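Local coordinates for dihydrodipicolinate synthase family protein (Sinorhizobium meliloti, PDB 4DNH) that is of unknown function but folds as a TIM barrel and may be an enzyme related to dihydrodipicolinate synthase, at residues A[6-11]-A[380-385]; A[328-333]-A[365-370]; A[357-362]-A[372-377]. All coordinates share one frame; numbering follows the deposited sequence.

Contact 1: A[6-11]-A[380-385]; sequences DLPIEG and RVLAMH
The carbonyl O of P8, a residue whose CD meets L382 CD1, accepts a hydrogen bond from R360 NH2 of helix 352-364, so its polar partner comes from a third element. Between 6-11 and 380-385 themselves no hydrogen bond is found, and the contact is carried by one leucine, L382, which supplies 62 of the 113 Å² buried by the pair. Its two methyls divide the work. L382 CD2 lies 3.4 Å from the backbone O of D6 and 4.0 Å from L7 CD2, while L382 CD1 reaches P8 CD at 4.1 Å. The side chains of L7 and L382 cross at about a right angle, which fits a meeting of single methyls and not of whole flanks. On L7 the first torsion (chi1 -63°) sets CG beside the backbone N, and the CD2 branch is the one presented to L382. L382 itself is eclipsed-like in chi2 (20°), with chi1 also off the staggered values, so its conformation may be strained or, at 2.50 Å resolution, imprecisely fitted. The segment axes stay 10.3 Å apart at their closest and are inclined by 57°, evidence that side chains, not backbones, bridge the gap. L7 is buried, whereas D6 is exposed, which makes this a partly buried edge of the fold. The strand side is held by backbone hydrogen bonds of L7 with A14, in the antiparallel hairpin of strands 4-9 and 12-17. That hairpin lies apart from the barrel sheet; L7 also packs on helix 352-364, and V381 on helix 323-333.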
ATOM      1  N   ASP A   6      -4.367 -14.594  27.188  1.00 60.72           N
ATOM      2  CA  ASP A   6      -5.517 -13.797  27.628  1.00 60.85           C
ATOM      3  C   ASP A   6      -5.529 -12.429  26.958  1.00 55.12           C
ATOM      4  O   ASP A   6      -4.555 -11.697  27.023  1.00 58.33           O
ATOM      5  CB  ASP A   6      -5.559 -13.671  29.149  1.00 65.04           C
ATOM      6  CG  ASP A   6      -6.173 -14.888  29.820  1.00 71.82           C
ATOM      7  OD1 ASP A   6      -6.867 -15.685  29.145  1.00 75.06           O
ATOM      8  OD2 ASP A   6      -5.970 -15.045  31.037  1.00 74.41           O
ATOM      9  N   LEU A   7      -6.639 -12.108  26.305  1.00 52.23           N
ATOM     10  CA  LEU A   7      -6.751 -10.911  25.471  1.00 49.69           C
ATOM     11  C   LEU A   7      -7.985 -10.102  25.823  1.00 53.92           C
ATOM     12  O   LEU A   7      -8.989 -10.665  26.276  1.00 57.86           O
ATOM     13  CB  LEU A   7      -6.801 -11.282  23.992  1.00 44.55           C
ATOM     14  CG  LEU A   7      -5.599 -11.975  23.359  1.00 43.91           C
ATOM     15  CD1 LEU A   7      -5.952 -12.293  21.921  1.00 45.20           C
ATOM     16  CD2 LEU A   7      -4.314 -11.154  23.396  1.00 42.39           C
ATOM     17  N   PRO A   8      -7.919  -8.776  25.620  1.00 56.52           N
ATOM     18  CA  PRO A   8      -9.066  -7.931  25.950  1.00 59.74           C
ATOM     19  C   PRO A   8     -10.193  -7.975  24.922  1.00 63.19           C
ATOM     20  O   PRO A   8      -9.949  -7.842  23.721  1.00 58.99           O
ATOM     21  CB  PRO A   8      -8.473  -6.526  26.048  1.00 59.05           C
ATOM     22  CG  PRO A   8      -7.164  -6.573  25.351  1.00 57.32           C
ATOM     23  CD  PRO A   8      -6.721  -7.998  25.240  1.00 56.38           C
ATOM     24  N   ILE A   9     -11.403  -8.214  25.422  1.00 72.10           N
ATOM     25  CA  ILE A   9     -12.647  -8.048  24.677  1.00 83.05           C
ATOM     26  C   ILE A   9     -13.618  -7.417  25.659  1.00 95.02           C
ATOM     27  O   ILE A   9     -13.696  -7.847  26.816  1.00 97.05           O
ATOM     28  CB  ILE A   9     -13.312  -9.381  24.240  1.00 84.44           C
ATOM     29  CG1 ILE A   9     -12.309 -10.535  24.153  1.00 86.73           C
ATOM     30  CG2 ILE A   9     -14.107  -9.193  22.948  1.00 81.48           C
ATOM     31  CD1 ILE A   9     -12.945 -11.888  23.885  1.00 90.20           C
ATOM     32  N   GLU A  10     -14.361  -6.413  25.192  1.00102.27           N
ATOM     33  CA  GLU A  10     -15.436  -5.772  25.973  1.00106.14           C
ATOM     34  C   GLU A  10     -14.992  -5.383  27.396  1.00 99.86           C
ATOM     35  O   GLU A  10     -15.598  -5.815  28.381  1.00 95.37           O
ATOM     36  CB  GLU A  10     -16.690  -6.673  26.039  1.00110.10           C
ATOM     37  CG  GLU A  10     -16.929  -7.586  24.835  1.00111.85           C
ATOM     38  CD  GLU A  10     -17.973  -7.064  23.865  1.00107.39           C
ATOM     39  OE1 GLU A  10     -17.839  -5.916  23.392  1.00101.62           O
ATOM     40  OE2 GLU A  10     -18.926  -7.818  23.562  1.00107.55           O
ATOM     41  N   GLY A  11     -13.922  -4.590  27.494  1.00100.37           N
ATOM     42  CA  GLY A  11     -13.390  -4.137  28.791  1.00 97.25           C
ATOM     43  C   GLY A  11     -12.796  -5.219  29.690  1.00 92.17           C
ATOM     44  O   GLY A  11     -11.999  -4.917  30.588  1.00 81.31           O
ATOM     45  N   ARG A 380       4.160  -8.819  25.669  1.00 51.80           N
ATOM     46  CA  ARG A 380       4.938  -7.638  26.049  1.00 54.57           C
ATOM     47  C   ARG A 380       4.138  -6.361  25.851  1.00 54.20           C
ATOM     48  O   ARG A 380       4.270  -5.413  26.634  1.00 58.37           O
ATOM     49  CB  ARG A 380       6.273  -7.553  25.287  1.00 58.98           C
ATOM     50  CG  ARG A 380       7.444  -8.153  26.053  1.00 67.65           C
ATOM     51  CD  ARG A 380       8.805  -7.643  25.584  1.00 74.32           C
ATOM     52  NE  ARG A 380       9.435  -8.530  24.603  1.00 77.33           N
ATOM     53  CZ  ARG A 380       9.704  -8.205  23.335  1.00 79.77           C
ATOM     54  NH1 ARG A 380       9.411  -6.997  22.850  1.00 79.10           N
ATOM     55  NH2 ARG A 380      10.275  -9.100  22.538  1.00 77.72           N
ATOM     56  N   VAL A 381       3.300  -6.354  24.817  1.00 49.86           N
ATOM     57  CA  VAL A 381       2.414  -5.229  24.525  1.00 47.00           C
ATOM     58  C   VAL A 381       1.307  -5.093  25.582  1.00 46.75           C
ATOM     59  O   VAL A 381       1.059  -3.996  26.086  1.00 48.26           O
ATOM     60  CB  VAL A 381       1.842  -5.326  23.090  1.00 45.21           C
ATOM     61  CG1 VAL A 381       0.761  -4.277  22.862  1.00 44.26           C
ATOM     62  CG2 VAL A 381       2.969  -5.175  22.069  1.00 41.71           C
ATOM     63  N   LEU A 382       0.662  -6.201  25.930  1.00 45.18           N
ATOM     64  CA  LEU A 382      -0.287  -6.225  27.044  1.00 45.76           C
ATOM     65  C   LEU A 382       0.336  -5.776  28.360  1.00 48.43           C
ATOM     66  O   LEU A 382      -0.291  -5.028  29.115  1.00 50.62           O
ATOM     67  CB  LEU A 382      -0.847  -7.626  27.245  1.00 46.76           C
ATOM     68  CG  LEU A 382      -2.158  -8.125  26.657  1.00 47.96           C
ATOM     69  CD1 LEU A 382      -2.650  -7.300  25.481  1.00 46.40           C
ATOM     70  CD2 LEU A 382      -1.963  -9.586  26.258  1.00 50.00           C
ATOM     71  N   ALA A 383       1.554  -6.240  28.646  1.00 48.55           N
ATOM     72  CA  ALA A 383       2.214  -5.924  29.924  1.00 49.66           C
ATOM     73  C   ALA A 383       2.431  -4.418  30.031  1.00 52.93           C
ATOM     74  O   ALA A 383       2.107  -3.807  31.049  1.00 53.38           O
ATOM     75  CB  ALA A 383       3.528  -6.674  30.065  1.00 47.29           C
HETATM   76  N   MSE A 384       2.951  -3.842  28.950  1.00 55.28           N
HETATM   77  CA  MSE A 384       3.105  -2.404  28.771  1.00 57.98           C
HETATM   78  C   MSE A 384       1.825  -1.626  29.000  1.00 63.27           C
HETATM   79  O   MSE A 384       1.865  -0.472  29.443  1.00 69.22           O
HETATM   80  CB  MSE A 384       3.535  -2.273  27.317  1.00 58.25           C
HETATM   81  CG  MSE A 384       4.233  -0.963  26.977  1.00 67.90           C
HETATM   82 SE   MSE A 384       5.562  -0.512  28.363  1.00 82.16          SE
HETATM   83  CE  MSE A 384       4.793   1.229  28.896  1.00 80.70           C
ATOM     84  N   HIS A 385       0.682  -2.240  28.698  1.00 60.19           N
ATOM     85  CA  HIS A 385      -0.620  -1.633  28.962  1.00 59.48           C
ATOM     86  C   HIS A 385      -1.148  -2.032  30.320  1.00 57.60           C
ATOM     87  O   HIS A 385      -2.336  -1.859  30.604  1.00 56.41           O
ATOM     88  CB  HIS A 385      -1.625  -2.041  27.885  1.00 64.72           C
ATOM     89  CG  HIS A 385      -1.414  -1.367  26.543  1.00 73.09           C
ATOM     90  ND1 HIS A 385      -0.197  -1.235  25.975  1.00 74.35           N
ATOM     91  CD2 HIS A 385      -2.329  -0.809  25.646  1.00 71.24           C
ATOM     92  CE1 HIS A 385      -0.324  -0.611  24.785  1.00 71.93           C
ATOM     93  NE2 HIS A 385      -1.630  -0.358  24.583  1.00 69.26           N
TER

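Contact 2: A[328-333]-A[365-370]; sequences VFLAYL and AGALAD
L368 meets L330 and L333 through a single methyl, and this apolar group makes up most of the contact. L368 CD2 lies 3.9 Å from L330 CD1 and 4.2 Å from L333 CD1, so it touches two residues one helical turn apart on helix 323-333. The side chains of L330 and L368 cross at about a right angle. L330 reaches the loop because its CG stands opposite the backbone N (chi1 -164°), carrying the branch toward 365-370; its other methyl, CD2, comes within 4.4 Å of A367 CB. All four residues of this apolar group are buried. Within the helix, L333 is also backed by an aromatic ring: its CG sits 3.9 Å above one face of F329, displaced toward the rim.

The polar link is indirect. A water accepts from D370 N at 3.1 Å and probably donates to L333 O at 2.9 Å, although other acceptors compete for its protons. It thus joins the C-terminal end of helix 323-333 to D370, the residue at the N-cap position of helix 371-384, whose own side chain makes no capping bond. N334 adds a side-chain link from just beyond the helix, through a hydrogen bond between its OD1 and A369 N.

G366, with positive phi, closes helix 352-364 in a Schellman motif, and the chain then turns to present A367 and L368 to helix 323-333.

The chemistry is therefore divided: methyl contacts make the apolar part, and a water shared by the carbonyl at the end of helix 323-333 and the N-H of D370 makes the polar part. Such a contact probably depends on shape and on solvent bridging, with no charge pair across it.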
ATOM      1  N   VAL A 328       2.240  -2.362  10.381  1.00 33.69           N
ATOM      2  CA  VAL A 328       3.469  -2.365  11.128  1.00 33.13           C
ATOM      3  C   VAL A 328       3.331  -3.203  12.409  1.00 34.41           C
ATOM      4  O   VAL A 328       4.262  -3.916  12.793  1.00 35.33           O
ATOM      5  CB  VAL A 328       3.900  -0.935  11.450  1.00 32.98           C
ATOM      6  CG1 VAL A 328       5.162  -0.933  12.300  1.00 33.39           C
ATOM      7  CG2 VAL A 328       4.079  -0.141  10.164  1.00 32.19           C
ATOM      8  N   PHE A 329       2.174  -3.164  13.058  1.00 32.97           N
ATOM      9  CA  PHE A 329       1.987  -4.061  14.204  1.00 31.86           C
ATOM     10  C   PHE A 329       2.145  -5.520  13.792  1.00 33.60           C
ATOM     11  O   PHE A 329       2.728  -6.321  14.517  1.00 36.20           O
ATOM     12  CB  PHE A 329       0.631  -3.855  14.869  1.00 29.23           C
ATOM     13  CG  PHE A 329       0.468  -4.629  16.150  1.00 29.61           C
ATOM     14  CD1 PHE A 329       1.207  -4.303  17.282  1.00 29.15           C
ATOM     15  CD2 PHE A 329      -0.430  -5.677  16.231  1.00 30.39           C
ATOM     16  CE1 PHE A 329       1.051  -4.994  18.464  1.00 29.26           C
ATOM     17  CE2 PHE A 329      -0.592  -6.378  17.412  1.00 31.02           C
ATOM     18  CZ  PHE A 329       0.153  -6.034  18.531  1.00 30.57           C
ATOM     19  N   LEU A 330       1.627  -5.869  12.623  1.00 33.21           N
ATOM     20  CA  LEU A 330       1.757  -7.226  12.167  1.00 34.66           C
ATOM     21  C   LEU A 330       3.227  -7.552  11.820  1.00 37.16           C
ATOM     22  O   LEU A 330       3.720  -8.617  12.189  1.00 39.19           O
ATOM     23  CB  LEU A 330       0.772  -7.533  11.037  1.00 33.74           C
ATOM     24  CG  LEU A 330       0.599  -9.044  10.782  1.00 36.38           C
ATOM     25  CD1 LEU A 330       0.392  -9.842  12.071  1.00 37.46           C
ATOM     26  CD2 LEU A 330      -0.467  -9.357   9.729  1.00 35.97           C
ATOM     27  N   ALA A 331       3.934  -6.633  11.157  1.00 36.84           N
ATOM     28  CA  ALA A 331       5.377  -6.796  10.976  1.00 36.93           C
ATOM     29  C   ALA A 331       6.094  -7.074  12.301  1.00 37.88           C
ATOM     30  O   ALA A 331       6.965  -7.941  12.353  1.00 40.23           O
ATOM     31  CB  ALA A 331       5.989  -5.591  10.283  1.00 35.75           C
ATOM     32  N   TYR A 332       5.726  -6.336  13.352  1.00 36.69           N
ATOM     33  CA  TYR A 332       6.310  -6.486  14.698  1.00 36.72           C
ATOM     34  C   TYR A 332       6.024  -7.850  15.290  1.00 39.47           C
ATOM     35  O   TYR A 332       6.902  -8.468  15.892  1.00 43.90           O
ATOM     36  CB  TYR A 332       5.788  -5.398  15.644  1.00 35.83           C
ATOM     37  CG  TYR A 332       6.108  -5.611  17.115  1.00 37.28           C
ATOM     38  CD1 TYR A 332       7.414  -5.468  17.598  1.00 38.97           C
ATOM     39  CD2 TYR A 332       5.101  -5.939  18.030  1.00 36.98           C
ATOM     40  CE1 TYR A 332       7.715  -5.653  18.940  1.00 38.33           C
ATOM     41  CE2 TYR A 332       5.385  -6.126  19.371  1.00 37.52           C
ATOM     42  CZ  TYR A 332       6.695  -5.974  19.822  1.00 39.36           C
ATOM     43  OH  TYR A 332       6.988  -6.165  21.157  1.00 42.32           O
ATOM     44  N   LEU A 333       4.793  -8.325  15.127  1.00 39.30           N
ATOM     45  CA  LEU A 333       4.444  -9.666  15.601  1.00 38.84           C
ATOM     46  C   LEU A 333       5.240 -10.733  14.869  1.00 40.40           C
ATOM     47  O   LEU A 333       5.553 -11.767  15.443  1.00 41.75           O
ATOM     48  CB  LEU A 333       2.944  -9.944  15.457  1.00 35.30           C
ATOM     49  CG  LEU A 333       2.001  -9.172  16.379  1.00 33.44           C
ATOM     50  CD1 LEU A 333       0.565  -9.471  15.966  1.00 32.91           C
ATOM     51  CD2 LEU A 333       2.256  -9.466  17.854  1.00 32.65           C
ATOM     52  N   ALA A 365      -5.793 -16.544  10.094  1.00 47.23           N
ATOM     53  CA  ALA A 365      -5.559 -16.336   8.677  1.00 44.32           C
ATOM     54  C   ALA A 365      -4.223 -16.946   8.272  1.00 46.54           C
ATOM     55  O   ALA A 365      -3.823 -16.838   7.117  1.00 46.06           O
ATOM     56  CB  ALA A 365      -5.577 -14.860   8.353  1.00 40.90           C
ATOM     57  N   GLY A 366      -3.542 -17.579   9.232  1.00 48.30           N
ATOM     58  CA  GLY A 366      -2.236 -18.190   9.020  1.00 48.67           C
ATOM     59  C   GLY A 366      -1.167 -17.163   8.717  1.00 49.78           C
ATOM     60  O   GLY A 366      -0.133 -17.498   8.122  1.00 52.40           O
ATOM     61  N   ALA A 367      -1.424 -15.915   9.132  1.00 46.75           N
ATOM     62  CA  ALA A 367      -0.535 -14.764   8.886  1.00 42.58           C
ATOM     63  C   ALA A 367       0.482 -14.492   9.997  1.00 42.43           C
ATOM     64  O   ALA A 367       1.260 -13.535   9.903  1.00 46.97           O
ATOM     65  CB  ALA A 367      -1.352 -13.502   8.593  1.00 39.80           C
ATOM     66  N   LEU A 368       0.481 -15.308  11.044  1.00 40.93           N
ATOM     67  CA  LEU A 368       1.559 -15.265  12.045  1.00 42.32           C
ATOM     68  C   LEU A 368       2.644 -16.281  11.681  1.00 47.49           C
ATOM     69  O   LEU A 368       2.499 -17.479  11.958  1.00 49.37           O
ATOM     70  CB  LEU A 368       1.019 -15.553  13.449  1.00 40.79           C
ATOM     71  CG  LEU A 368      -0.086 -14.651  13.991  1.00 39.90           C
ATOM     72  CD1 LEU A 368      -0.540 -15.172  15.342  1.00 40.81           C
ATOM     73  CD2 LEU A 368       0.386 -13.199  14.095  1.00 39.19           C
ATOM     74  N   ALA A 369       3.716 -15.815  11.040  1.00 51.38           N
ATOM     75  CA  ALA A 369       4.817 -16.705  10.599  1.00 54.06           C
ATOM     76  C   ALA A 369       5.377 -17.531  11.754  1.00 56.40           C
ATOM     77  O   ALA A 369       5.680 -18.723  11.592  1.00 58.68           O
ATOM     78  CB  ALA A 369       5.930 -15.911   9.921  1.00 52.41           C
ATOM     79  N   ASP A 370       5.482 -16.895  12.921  1.00 56.42           N
ATOM     80  CA  ASP A 370       6.015 -17.538  14.122  1.00 61.09           C
ATOM     81  C   ASP A 370       5.091 -17.309  15.332  1.00 58.66           C
ATOM     82  O   ASP A 370       5.258 -16.328  16.066  1.00 59.42           O
ATOM     83  CB  ASP A 370       7.430 -17.019  14.398  1.00 66.21           C
ATOM     84  CG  ASP A 370       8.172 -17.848  15.425  1.00 74.32           C
ATOM     85  OD1 ASP A 370       7.669 -18.924  15.823  1.00 76.00           O
ATOM     86  OD2 ASP A 370       9.273 -17.419  15.828  1.00 79.92           O
TER
HETATM   87  O   HOH W   1       4.628 -14.217  14.105  1.00 52.34           O

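Contact 3: A[357-362]-A[372-377]; sequences ELFRLA and ELATAR
The ring of F359 meets A374 and T375 edge-on, presenting its outer carbons to the backbone of helix 371-384. F359 CZ is 3.6 Å from T375 OG1 and F359 CE2 is 3.7 Å from A374 O; both oxygens lie at the rim near the ring plane, as do A374 C and T375 N. The ring's C-H edge, which carries slight positive charge, is thus set against oxygens, an electrostatically favourable disposition, though no hydrogen bond crosses between the segments. A374 adds an apolar touch, its CB 4.2 Å from F359 CE2.

The next shell explains the positions. With CG anti to the backbone N (chi1 175°), the F359 ring extends away from its own helix to span backbones whose closest CA atoms, those of F359 and A374, are 8.3 Å apart. T375 OG1 is not left to the ring: it hydrogen-bonds to P371 O, one turn earlier, which probably fixes its rotation. Replacing F359 with an alanine would probably open a gap beside A374 and T375 and strip the buried oxygens of their aromatic edge.

Farther out, R360 NH1 forms a salt bridge with E357 OE1 at 2.9 Å. The bond is bent, at 131°, and uses the anti lone pair, with the carboxylate oxygen tilted 33° from the guanidinium plane. On the partner helix, R377 is held by a salt bridge from NH2 to D338.

The interface is the meeting of the last two helices of the chain, 352-364 and 371-384. F359 also packs on L333 of helix 323-333 and on I5 of strand 4-9, placing its ring between these elements.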
ATOM      1  N   GLU A 357      -7.582  -7.822  18.588  1.00 40.61           N
ATOM      2  CA  GLU A 357      -8.432  -8.423  17.554  1.00 41.66           C
ATOM      3  C   GLU A 357      -7.624  -8.744  16.299  1.00 40.46           C
ATOM      4  O   GLU A 357      -7.734  -9.849  15.740  1.00 43.13           O
ATOM      5  CB  GLU A 357      -9.674  -7.569  17.246  1.00 43.19           C
ATOM      6  CG  GLU A 357     -10.565  -8.114  16.122  1.00 44.75           C
ATOM      7  CD  GLU A 357     -11.347  -9.390  16.479  1.00 49.76           C
ATOM      8  OE1 GLU A 357     -11.103  -9.976  17.565  1.00 50.88           O
ATOM      9  OE2 GLU A 357     -12.215  -9.819  15.658  1.00 49.74           O
ATOM     10  N   LEU A 358      -6.805  -7.786  15.880  1.00 38.79           N
ATOM     11  CA  LEU A 358      -5.795  -7.989  14.839  1.00 39.53           C
ATOM     12  C   LEU A 358      -4.986  -9.285  15.047  1.00 39.20           C
ATOM     13  O   LEU A 358      -4.833 -10.072  14.128  1.00 42.04           O
ATOM     14  CB  LEU A 358      -4.860  -6.767  14.765  1.00 39.27           C
ATOM     15  CG  LEU A 358      -3.982  -6.604  13.519  1.00 40.32           C
ATOM     16  CD1 LEU A 358      -3.616  -5.147  13.293  1.00 39.99           C
ATOM     17  CD2 LEU A 358      -2.716  -7.441  13.634  1.00 40.06           C
ATOM     18  N   PHE A 359      -4.484  -9.503  16.253  1.00 36.99           N
ATOM     19  CA  PHE A 359      -3.791 -10.749  16.591  1.00 36.58           C
ATOM     20  C   PHE A 359      -4.646 -12.016  16.351  1.00 37.27           C
ATOM     21  O   PHE A 359      -4.159 -12.969  15.734  1.00 37.16           O
ATOM     22  CB  PHE A 359      -3.233 -10.644  18.022  1.00 37.04           C
ATOM     23  CG  PHE A 359      -2.588 -11.898  18.555  1.00 38.18           C
ATOM     24  CD1 PHE A 359      -3.358 -12.901  19.155  1.00 39.99           C
ATOM     25  CD2 PHE A 359      -1.203 -12.050  18.523  1.00 38.65           C
ATOM     26  CE1 PHE A 359      -2.757 -14.044  19.671  1.00 42.22           C
ATOM     27  CE2 PHE A 359      -0.590 -13.189  19.044  1.00 40.88           C
ATOM     28  CZ  PHE A 359      -1.368 -14.192  19.619  1.00 42.61           C
ATOM     29  N   ARG A 360      -5.905 -12.034  16.801  1.00 38.06           N
ATOM     30  CA  ARG A 360      -6.787 -13.214  16.573  1.00 38.14           C
ATOM     31  C   ARG A 360      -7.051 -13.470  15.104  1.00 39.28           C
ATOM     32  O   ARG A 360      -6.970 -14.604  14.637  1.00 40.76           O
ATOM     33  CB  ARG A 360      -8.151 -13.059  17.226  1.00 38.68           C
ATOM     34  CG  ARG A 360      -8.177 -12.736  18.703  1.00 39.44           C
ATOM     35  CD  ARG A 360      -9.629 -12.635  19.142  1.00 40.66           C
ATOM     36  NE  ARG A 360      -9.721 -12.244  20.532  1.00 42.72           N
ATOM     37  CZ  ARG A 360      -9.732 -10.986  20.966  1.00 43.32           C
ATOM     38  NH1 ARG A 360      -9.675  -9.967  20.112  1.00 41.56           N
ATOM     39  NH2 ARG A 360      -9.810 -10.752  22.267  1.00 44.07           N
ATOM     40  N   LEU A 361      -7.398 -12.417  14.371  1.00 40.18           N
ATOM     41  CA  LEU A 361      -7.661 -12.561  12.943  1.00 40.55           C
ATOM     42  C   LEU A 361      -6.377 -12.940  12.187  1.00 42.79           C
ATOM     43  O   LEU A 361      -6.425 -13.744  11.251  1.00 42.36           O
ATOM     44  CB  LEU A 361      -8.313 -11.302  12.373  1.00 39.77           C
ATOM     45  CG  LEU A 361      -9.691 -10.908  12.947  1.00 40.09           C
ATOM     46  CD1 LEU A 361     -10.046  -9.492  12.546  1.00 38.39           C
ATOM     47  CD2 LEU A 361     -10.804 -11.867  12.536  1.00 40.65           C
ATOM     48  N   ALA A 362      -5.229 -12.402  12.614  1.00 43.31           N
ATOM     49  CA  ALA A 362      -3.929 -12.828  12.042  1.00 42.99           C
ATOM     50  C   ALA A 362      -3.649 -14.309  12.302  1.00 44.00           C
ATOM     51  O   ALA A 362      -3.192 -15.023  11.408  1.00 43.57           O
ATOM     52  CB  ALA A 362      -2.786 -11.973  12.563  1.00 40.07           C
ATOM     53  N   GLU A 372       4.629 -18.634  18.375  1.00 57.54           N
ATOM     54  CA  GLU A 372       5.243 -18.466  19.698  1.00 61.59           C
ATOM     55  C   GLU A 372       5.867 -17.076  19.915  1.00 56.37           C
ATOM     56  O   GLU A 372       5.648 -16.449  20.952  1.00 54.47           O
ATOM     57  CB  GLU A 372       6.243 -19.584  19.977  1.00 71.33           C
ATOM     58  CG  GLU A 372       5.562 -20.862  20.451  1.00 86.16           C
ATOM     59  CD  GLU A 372       6.458 -22.086  20.404  1.00101.57           C
ATOM     60  OE1 GLU A 372       7.698 -21.933  20.329  1.00107.46           O
ATOM     61  OE2 GLU A 372       5.911 -23.210  20.445  1.00107.89           O
ATOM     62  N   LEU A 373       6.620 -16.595  18.925  1.00 53.72           N
ATOM     63  CA  LEU A 373       7.168 -15.243  18.954  1.00 50.77           C
ATOM     64  C   LEU A 373       6.051 -14.182  18.934  1.00 49.37           C
ATOM     65  O   LEU A 373       6.070 -13.241  19.744  1.00 48.79           O
ATOM     66  CB  LEU A 373       8.143 -15.031  17.791  1.00 50.08           C
ATOM     67  CG  LEU A 373       8.818 -13.652  17.653  1.00 50.99           C
ATOM     68  CD1 LEU A 373       9.786 -13.348  18.804  1.00 51.21           C
ATOM     69  CD2 LEU A 373       9.508 -13.534  16.301  1.00 49.14           C
ATOM     70  N   ALA A 374       5.082 -14.345  18.032  1.00 45.46           N
ATOM     71  CA  ALA A 374       3.946 -13.429  17.969  1.00 44.35           C
ATOM     72  C   ALA A 374       3.264 -13.322  19.330  1.00 46.64           C
ATOM     73  O   ALA A 374       2.949 -12.211  19.788  1.00 45.04           O
ATOM     74  CB  ALA A 374       2.954 -13.867  16.913  1.00 42.87           C
ATOM     75  N   THR A 375       3.067 -14.473  19.979  1.00 46.95           N
ATOM     76  CA  THR A 375       2.420 -14.530  21.287  1.00 46.42           C
ATOM     77  C   THR A 375       3.233 -13.828  22.360  1.00 48.37           C
ATOM     78  O   THR A 375       2.662 -13.133  23.198  1.00 51.08           O
ATOM     79  CB  THR A 375       2.103 -15.984  21.697  1.00 46.93           C
ATOM     80  OG1 THR A 375       1.182 -16.524  20.753  1.00 47.72           O
ATOM     81  CG2 THR A 375       1.469 -16.080  23.092  1.00 46.09           C
ATOM     82  N   ALA A 376       4.555 -14.000  22.330  1.00 48.33           N
ATOM     83  CA  ALA A 376       5.434 -13.364  23.319  1.00 48.11           C
ATOM     84  C   ALA A 376       5.397 -11.851  23.158  1.00 48.81           C
ATOM     85  O   ALA A 376       5.300 -11.110  24.135  1.00 52.39           O
ATOM     86  CB  ALA A 376       6.866 -13.884  23.201  1.00 46.38           C
ATOM     87  N   ARG A 377       5.477 -11.405  21.913  1.00 46.99           N
ATOM     88  CA  ARG A 377       5.391  -9.990  21.600  1.00 45.83           C
ATOM     89  C   ARG A 377       4.057  -9.361  21.983  1.00 47.14           C
ATOM     90  O   ARG A 377       4.047  -8.268  22.562  1.00 48.32           O
ATOM     91  CB  ARG A 377       5.742  -9.741  20.138  1.00 42.80           C
ATOM     92  CG  ARG A 377       7.209  -9.432  20.006  1.00 42.86           C
ATOM     93  CD  ARG A 377       7.819  -9.891  18.709  1.00 43.12           C
ATOM     94  NE  ARG A 377       9.271  -9.711  18.791  1.00 44.40           N
ATOM     95  CZ  ARG A 377       9.986  -8.963  17.963  1.00 44.82           C
ATOM     96  NH1 ARG A 377       9.400  -8.327  16.950  1.00 43.28           N
ATOM     97  NH2 ARG A 377      11.291  -8.868  18.139  1.00 47.01           N
TER

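Contacts 2 and 3 are close neighbours, their centres about 7 Å apart, and probable hydrogen bonds join them: Y332 O lies 2.7 Å from R377 NH1, and A367 N lies 3.0 Å from A362 O. Contact 1 is farther out, its centre about 12 Å from that of contact 3 and 17 Å from that of contact 2. L7 CD1 to F359 CD1 at 3.8 Å ties it to contact 3, and V381 CG2 to Y332 CE2 at 3.7 Å to contact 2. Contacts 1 and 3 share helix 371-384. The three centres lie about 17 (contact 2), 22 (contact 3) and 28 Å (contact 1) from the chain centre; no active site is known for this protein of unknown function.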